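Uncharacterized conserved protein (PDB 2QYA) is of unknown function but belongs to the DUF424 family, comes from the archaeon Methanopyrus kandleri and is a two-chain assembly in the crystal. Local coordinates at residues A[72-77]-A[107-112]. The protein carries 2 engineered substitutions. Numbering follows the deposited sequence.
Sequences VAINAL and MYILPR. Engineered in segment 107-112: Met107 (natural residue Ile).
Val72 to Ile74 pair with Ile109 to Met107 as neighbouring antiparallel strands of the mixed, mostly antiparallel beta sheet of this alpha+beta protein, their axes 4.7 Å apart and their directions 161° from one another. Val72 and Ile109 form one hydrogen-bonded pair, with Val72 N to Ile109 O at 2.8 Å and Ile109 N to Val72 O at 2.7 Å. Ile74 and Met107 form the next, Ile74 N to Met107 O and Met107 N to Ile74 O both at 2.8 Å. Between them sits the non-hydrogen-bonded pair Ala73 and Tyr108, where the CA of Ala73 also approaches Met107 O at 3.2 Å in a CA-H...O contact. The other edge of strand 71-77 is bonded to strand 16-23, which makes 72-77 an inner strand.

The two faces differ. Ala73 and Tyr108 share one, and the methyl of Ala73 meets the tyrosine ring obliquely at its CD1 and CE1 side. The same ring packs edge-to-face with Tyr108 of the second subunit, so this face takes part in the dimer contact. The opposite face carries Val72, Ile74, Met107 and Ile109 and is apolar; Leu90 adjoins Ile74, and Val85 of helix 79-87 touches the engineered Met107. The Ile74 and Met107 side chains leave the sheet alongside one another. The methionine chain, extended about CB-CG (chi2 -179°), brings its sulfur beside the Ile74 methyl, SD to CD1 at 3.9 Å. On the diagonal, the extended branch of Ile109 slants across that of Ile74, and their end methyls meet, CD1 of Ile74 to CD1 of Ile109, at 3.6 Å.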
loop_
_atom_site.group_PDB
_atom_site.type_symbol
_atom_site.label_atom_id
_atom_site.label_comp_id
_atom_site.label_asym_id
_atom_site.label_seq_id
_atom_site.Cartn_x
_atom_site.Cartn_y
_atom_site.Cartn_z
ATOM N N VAL A 72 0.830 5.442 5.468
ATOM C CA VAL A 72 -0.104 5.944 4.461
ATOM C C VAL A 72 0.689 6.160 3.177
ATOM O O VAL A 72 1.637 6.964 3.148
ATOM C CB VAL A 72 -0.823 7.248 4.919
ATOM C CG1 VAL A 72 -1.674 7.862 3.785
ATOM C CG2 VAL A 72 -1.683 6.996 6.163
ATOM N N ALA A 73 0.358 5.383 2.142
ATOM C CA ALA A 73 0.967 5.531 0.825
ATOM C C ALA A 73 -0.027 6.251 -0.041
ATOM O O ALA A 73 -1.202 5.833 -0.111
ATOM C CB ALA A 73 1.307 4.159 0.237
ATOM N N ILE A 74 0.406 7.350 -0.654
ATOM C CA ILE A 74 -0.428 8.133 -1.574
ATOM C C ILE A 74 0.127 8.039 -2.985
ATOM O O ILE A 74 1.335 8.173 -3.215
ATOM C CB ILE A 74 -0.519 9.625 -1.157
ATOM C CG1 ILE A 74 -1.070 9.732 0.272
ATOM C CG2 ILE A 74 -1.347 10.473 -2.194
ATOM C CD1 ILE A 74 -0.693 10.975 0.998
ATOM N N ASN A 75 -0.775 7.761 -3.916
ATOM C CA ASN A 75 -0.489 7.719 -5.324
ATOM C C ASN A 75 -1.548 8.600 -5.988
ATOM O O ASN A 75 -2.741 8.356 -5.814
ATOM C CB ASN A 75 -0.623 6.299 -5.877
ATOM C CG ASN A 75 -0.364 5.221 -4.827
ATOM O OD1 ASN A 75 -1.227 4.368 -4.592
ATOM N ND2 ASN A 75 0.822 5.255 -4.181
ATOM N N ALA A 76 -1.101 9.622 -6.721
ATOM C CA ALA A 76 -1.992 10.493 -7.482
ATOM C C ALA A 76 -1.557 10.602 -8.946
ATOM O O ALA A 76 -0.383 10.812 -9.247
ATOM C CB ALA A 76 -2.104 11.861 -6.804
ATOM N N LEU A 77 -2.504 10.377 -9.850
ATOM C CA LEU A 77 -2.280 10.454 -11.267
ATOM C C LEU A 77 -3.272 11.444 -11.931
ATOM O O LEU A 77 -4.510 11.249 -11.885
ATOM C CB LEU A 77 -2.398 9.061 -11.900
ATOM C CG LEU A 77 -2.175 8.962 -13.418
ATOM C CD1 LEU A 77 -0.684 9.146 -13.830
ATOM C CD2 LEU A 77 -2.782 7.657 -13.996
ATOM N N MET A 107 3.907 9.159 -2.522
ATOM C CA MET A 107 4.362 9.542 -1.193
ATOM C C MET A 107 4.169 8.393 -0.170
ATOM O O MET A 107 3.162 7.677 -0.196
ATOM C CB MET A 107 3.571 10.720 -0.620
ATOM C CG MET A 107 3.201 11.893 -1.514
ATOM S SD MET A 107 2.300 13.085 -0.476
ATOM C CE MET A 107 3.497 13.446 0.782
ATOM N N TYR A 108 5.121 8.240 0.743
ATOM C CA TYR A 108 4.976 7.318 1.853
ATOM C C TYR A 108 5.058 8.142 3.100
ATOM O O TYR A 108 6.041 8.875 3.311
ATOM C CB TYR A 108 6.056 6.259 1.839
ATOM C CG TYR A 108 6.021 5.437 0.573
ATOM C CD1 TYR A 108 5.120 4.367 0.443
ATOM C CD2 TYR A 108 6.832 5.768 -0.515
ATOM C CE1 TYR A 108 5.043 3.628 -0.719
ATOM C CE2 TYR A 108 6.785 5.017 -1.684
ATOM C CZ TYR A 108 5.874 3.951 -1.775
ATOM O OH TYR A 108 5.806 3.202 -2.925
ATOM N N ILE A 109 4.010 8.065 3.909
ATOM C CA ILE A 109 3.940 8.816 5.133
ATOM C C ILE A 109 3.924 7.768 6.198
ATOM O O ILE A 109 2.910 7.083 6.374
ATOM C CB ILE A 109 2.686 9.671 5.191
ATOM C CG1 ILE A 109 2.611 10.588 3.958
ATOM C CG2 ILE A 109 2.653 10.498 6.503
ATOM C CD1 ILE A 109 1.357 11.461 3.889
ATOM N N LEU A 110 5.063 7.604 6.888
ATOM C CA LEU A 110 5.179 6.598 7.940
ATOM C C LEU A 110 4.578 7.110 9.244
ATOM O O LEU A 110 4.465 8.308 9.431
ATOM C CB LEU A 110 6.643 6.100 8.088
ATOM C CG LEU A 110 6.960 4.969 7.083
ATOM C CD1 LEU A 110 7.121 5.455 5.615
ATOM C CD2 LEU A 110 8.179 4.166 7.525
ATOM N N PRO A 111 4.166 6.208 10.152
ATOM C CA PRO A 111 3.585 6.696 11.412
ATOM C C PRO A 111 4.576 7.468 12.300
ATOM O O PRO A 111 5.813 7.305 12.154
ATOM C CB PRO A 111 3.182 5.417 12.155
ATOM C CG PRO A 111 3.347 4.305 11.241
ATOM C CD PRO A 111 4.202 4.745 10.082
ATOM N N ARG A 112 4.038 8.270 13.218
ATOM C CA ARG A 112 4.863 8.937 14.203
ATOM C C ARG A 112 5.492 7.902 15.128
ATOM O O ARG A 112 4.857 6.905 15.515
ATOM C CB ARG A 112 4.050 9.948 15.014
ATOM C CG ARG A 112 3.510 11.079 14.153
ATOM C CD ARG A 112 2.746 12.152 14.884
ATOM N NE ARG A 112 1.632 11.686 15.717
ATOM C CZ ARG A 112 1.006 12.497 16.578
ATOM N NH1 ARG A 112 1.406 13.760 16.682
ATOM N NH2 ARG A 112 0.014 12.073 17.340
#